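Local coordinates for protein thiol-disulfide oxidoreductase (Bacteroides thetaiotaomicron, PDB 3FW2) that is the thioredoxin-like C-terminal domain of a putative TlpA-like oxidoreductase that probably takes part in thiol-disulfide exchange, at residues W44-I48 with S49-S53; S27-A30 with F31-K34. All blocks are in the same frame, centred on the assembly; numbering follows the deposited sequence. Where two conformers were deposited one is given.

Both contacts are local and lie within one thioredoxin-like domain, on opposite sides of its centre. Their centres are 28 Å apart, and they do not touch. Both flank the central strand 35-41: contact 2 leads into it, and contact 1 follows it and starts helix 48-64. Contact 1 is partly buried and faces the second subunit. Contact 2 is a surface loop with one buried residue, Phe31. Each has one aspartate-lysine salt bridge. Otherwise the chemistry differs. In contact 1 a serine side chain caps a helix, and backbone bonds to Ser47 O and Ile48 O start it. In contact 2 one carbonyl takes two N-H groups, and a methyl packs on a ring.

Contact 1: W44-I48 with S49-S53; sequences WNDSI and SQKQS. With ACT (acetate ion), chain F.
Asn45 O approaches the base of the Gln50 side chain, 3.5 Å from CB, where the thioredoxin fold passes from strand 35-41 into helix 48-64. By sequence pattern, Asn45 and Ile48 probably take the places of the two cysteines of the thioredoxin CXXC motif. Water 1 lies 2.9 Å from Asn45 O and 2.6 Å from Gln50 OE1, and can link the loop to the helix, though more acceptors lie near it than it has protons. The amide NE2 of Gln50 binds Asn54 one turn on. The side-chain oxygen of Asn45 points to another partner, Asn45 of the second subunit.

Asp46 is the centre of an inverse gamma turn. Its carboxylate forms a salt bridge with Lys51, OD1 to NZ 2.8 Å, although the hydrogen bond itself is weak. The lysine chain comes across the aspartate roughly perpendicular to it. It runs extended to CE and then bends, chi4 69°, which turns NZ back to the aspartate.

Ser47 is the N-cap. Its OG sits between the backbone N and the carbonyl carbon, chi1 63°, and from there accepts from Gln50 N at 2.9 Å. This bond gives an acceptor to an N-H of the first turn, ahead of the regular i to i+4 bonding. Ser47 O receives Lys51 N at 2.9 Å, and CG of the same lysine passes 3.4 Å from Ser47 O. The cap residue's own carbonyl thus accepts the first i to i+4 bond of the helix.

Ile48 begins the helix, and its own N-H goes to Asp46 OD1 of the second subunit. Its side chain lies at the surface. Ile48 O accepts from Gln52 N at 2.9 Å, with an N-H...O angle of 157°.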
# COMPACT_ATOMS: atom_id res chain seq x y z
N TRP A 44 -1.02 2.38 8.87
CA TRP A 44 -2.32 2.17 8.26
C TRP A 44 -2.51 0.74 7.69
O TRP A 44 -3.60 0.42 7.10
CB TRP A 44 -2.59 3.24 7.17
CG TRP A 44 -1.58 3.38 6.05
CD1 TRP A 44 -0.66 4.38 5.91
CD2 TRP A 44 -1.44 2.54 4.90
NE1 TRP A 44 0.04 4.20 4.74
CE2 TRP A 44 -0.43 3.09 4.10
CE3 TRP A 44 -2.10 1.38 4.45
CZ2 TRP A 44 -0.01 2.50 2.88
CZ3 TRP A 44 -1.68 0.80 3.22
CH2 TRP A 44 -0.64 1.36 2.47
N ASN A 45 -1.48 -0.12 7.84
CA ASN A 45 -1.62 -1.54 7.52
C ASN A 45 -1.14 -2.40 8.67
O ASN A 45 -0.15 -3.07 8.57
CB ASN A 45 -0.80 -1.83 6.26
CG ASN A 45 -0.95 -3.25 5.79
OD1 ASN A 45 -2.05 -3.73 5.68
ND2 ASN A 45 0.16 -3.89 5.52
N ASP A 46 -1.87 -2.39 9.76
CA ASP A 46 -1.50 -3.17 10.97
C ASP A 46 -2.22 -4.51 10.80
O ASP A 46 -3.16 -4.85 11.54
CB ASP A 46 -1.98 -2.41 12.24
CG ASP A 46 -1.45 -3.02 13.54
OD1 ASP A 46 -0.67 -3.98 13.46
OD2 ASP A 46 -1.85 -2.55 14.64
N SER A 47 -1.75 -5.27 9.82
CA SER A 47 -2.35 -6.51 9.41
C SER A 47 -1.74 -7.69 10.16
O SER A 47 -0.73 -7.56 10.86
CB SER A 47 -2.07 -6.71 7.92
OG SER A 47 -0.67 -6.82 7.75
N ILE A 48 -2.32 -8.88 10.01
CA ILE A 48 -1.69 -10.09 10.57
C ILE A 48 -0.29 -10.28 10.02
O ILE A 48 0.63 -10.63 10.76
CB ILE A 48 -2.59 -11.39 10.33
CG1 ILE A 48 -3.88 -11.33 11.15
CG2 ILE A 48 -1.77 -12.59 10.69
CD1 ILE A 48 -5.07 -12.12 10.47
N SER A 49 -0.09 -10.05 8.70
CA SER A 49 1.25 -10.24 8.12
C SER A 49 2.21 -9.23 8.70
O SER A 49 3.36 -9.55 9.00
CB SER A 49 1.24 -10.06 6.59
OG SER A 49 0.49 -11.11 6.01
N GLN A 50 1.77 -8.00 8.86
CA GLN A 50 2.67 -7.00 9.47
C GLN A 50 3.02 -7.36 10.92
O GLN A 50 4.18 -7.22 11.34
CB GLN A 50 2.11 -5.57 9.43
CG GLN A 50 3.20 -4.52 9.94
CD GLN A 50 4.38 -4.50 9.05
OE1 GLN A 50 4.21 -4.28 7.84
NE2 GLN A 50 5.65 -4.79 9.59
N LYS A 51 2.04 -7.83 11.68
CA LYS A 51 2.32 -8.27 13.01
C LYS A 51 3.35 -9.43 13.03
O LYS A 51 4.25 -9.49 13.88
CB LYS A 51 1.04 -8.60 13.75
CG LYS A 51 0.15 -7.40 14.10
CD LYS A 51 -1.09 -7.83 14.84
CE LYS A 51 -1.93 -6.65 15.31
NZ LYS A 51 -2.50 -6.01 14.11
N GLN A 52 3.21 -10.37 12.10
CA GLN A 52 4.16 -11.47 12.01
C GLN A 52 5.56 -10.95 11.69
O GLN A 52 6.56 -11.37 12.28
CB GLN A 52 3.73 -12.41 10.88
CG GLN A 52 4.63 -13.62 10.71
CD GLN A 52 4.77 -14.49 11.93
OE1 GLN A 52 3.80 -14.73 12.64
NE2 GLN A 52 5.99 -15.00 12.16
N SER A 53 5.67 -10.07 10.68
CA SER A 53 6.95 -9.49 10.36
C SER A 53 7.58 -8.80 11.56
O SER A 53 8.74 -8.97 11.85
CB SER A 53 6.80 -8.47 9.23
OG SER A 53 6.49 -9.13 8.04
C ACT F . 9.72 -10.29 7.65
O ACT F . 8.63 -10.71 7.24
OXT ACT F . 10.43 -11.12 8.28
CH3 ACT F . 10.16 -8.88 7.40
O HOH W 1 2.36 -2.58 7.13

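Contact 2: S27-A30 with F31-K34; sequences SSDA and FKQK
Asp29 and Lys32 make the charged part of this contact, a salt bridge from OD1 to NZ of 3.0 Å. NZ meets OD1 from above the carboxylate plane, 57° out of it. The lysine leaves its backbone between N and the carbonyl carbon, chi1 65°, and then runs extended alongside the aspartate in the same direction.

Ser28 O accepts two backbone N-H groups, Phe31 N at 2.9 Å and Lys32 N at 2.9 Å. The first comes from above the carbonyl plane and closes a beta turn over Ser28-Phe31. The second comes nearly along the C=O axis. A type II beta turn from Phe31 to Lys34 follows, with Lys34 N bound to Phe31 O at 3.0 Å. Gln33 holds its third position with a positive phi, 68°. These two turns lead the chain from strand 23-24 into strand 35-41, the central strand of the thioredoxin-like sheet.

The apolar part is a CH-pi contact. Ala30 CB lies over one face of the buried Phe31 ring, 4.0 Å from its centroid.

Water 2 donates to Ala30 O at 2.7 Å and accepts from Lys34 NZ at 3.0 Å. Lys34 NZ also binds Asn67 O.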
# COMPACT_ATOMS: atom_id res chain seq x y z
N SER A 27 24.54 4.81 4.23
CA SER A 27 25.89 5.18 4.71
C SER A 27 25.94 6.06 5.94
O SER A 27 27.04 6.54 6.35
CB SER A 27 26.66 5.84 3.57
OG SER A 27 26.65 4.97 2.46
N SER A 28 24.80 6.28 6.59
CA SER A 28 24.79 6.95 7.89
C SER A 28 25.63 6.17 8.88
O SER A 28 25.89 4.99 8.68
CB SER A 28 23.39 7.13 8.42
OG SER A 28 22.70 8.07 7.64
N ASP A 29 26.08 6.83 9.93
CA ASP A 29 27.01 6.20 10.86
C ASP A 29 26.55 4.88 11.43
O ASP A 29 27.37 4.00 11.68
CB ASP A 29 27.33 7.14 12.02
CG ASP A 29 28.15 8.36 11.60
OD1 ASP A 29 28.77 8.41 10.49
OD2 ASP A 29 28.19 9.28 12.44
N ALA A 30 25.25 4.74 11.68
CA ALA A 30 24.72 3.52 12.27
C ALA A 30 24.93 2.33 11.34
O ALA A 30 24.98 1.20 11.82
CB ALA A 30 23.25 3.67 12.58
N PHE A 31 25.05 2.59 10.03
CA PHE A 31 25.03 1.54 9.04
C PHE A 31 26.25 1.41 8.21
O PHE A 31 26.44 0.42 7.54
CB PHE A 31 23.85 1.78 8.10
CG PHE A 31 22.54 1.89 8.80
CD1 PHE A 31 22.21 1.08 9.85
CD2 PHE A 31 21.63 2.86 8.40
CE1 PHE A 31 20.95 1.18 10.48
CE2 PHE A 31 20.40 2.98 9.02
CZ PHE A 31 20.07 2.16 10.09
N LYS A 32 27.12 2.42 8.24
CA LYS A 32 28.29 2.33 7.38
C LYS A 32 29.17 1.12 7.69
O LYS A 32 29.41 0.77 8.83
CB LYS A 32 29.14 3.62 7.42
CG LYS A 32 29.74 3.93 8.71
CD LYS A 32 30.39 5.35 8.64
CE LYS A 32 30.94 5.75 10.02
NZ LYS A 32 31.47 7.17 10.09
N GLN A 33 29.60 0.47 6.64
CA GLN A 33 30.40 -0.75 6.71
C GLN A 33 29.66 -1.96 7.26
O GLN A 33 30.27 -2.98 7.54
CB GLN A 33 31.74 -0.55 7.45
CG GLN A 33 32.85 0.08 6.62
CD GLN A 33 32.40 1.30 5.82
OE1 GLN A 33 32.13 2.37 6.38
NE2 GLN A 33 32.35 1.14 4.49
N LYS A 34 28.34 -1.86 7.37
CA LYS A 34 27.51 -2.99 7.74
C LYS A 34 26.56 -3.36 6.58
O LYS A 34 26.18 -2.53 5.79
CB LYS A 34 26.64 -2.62 8.94
CG LYS A 34 27.46 -2.14 10.14
CD LYS A 34 26.59 -2.22 11.41
CE LYS A 34 27.26 -1.60 12.60
NZ LYS A 34 26.28 -1.60 13.73
O HOH W 2 23.55 -0.42 13.45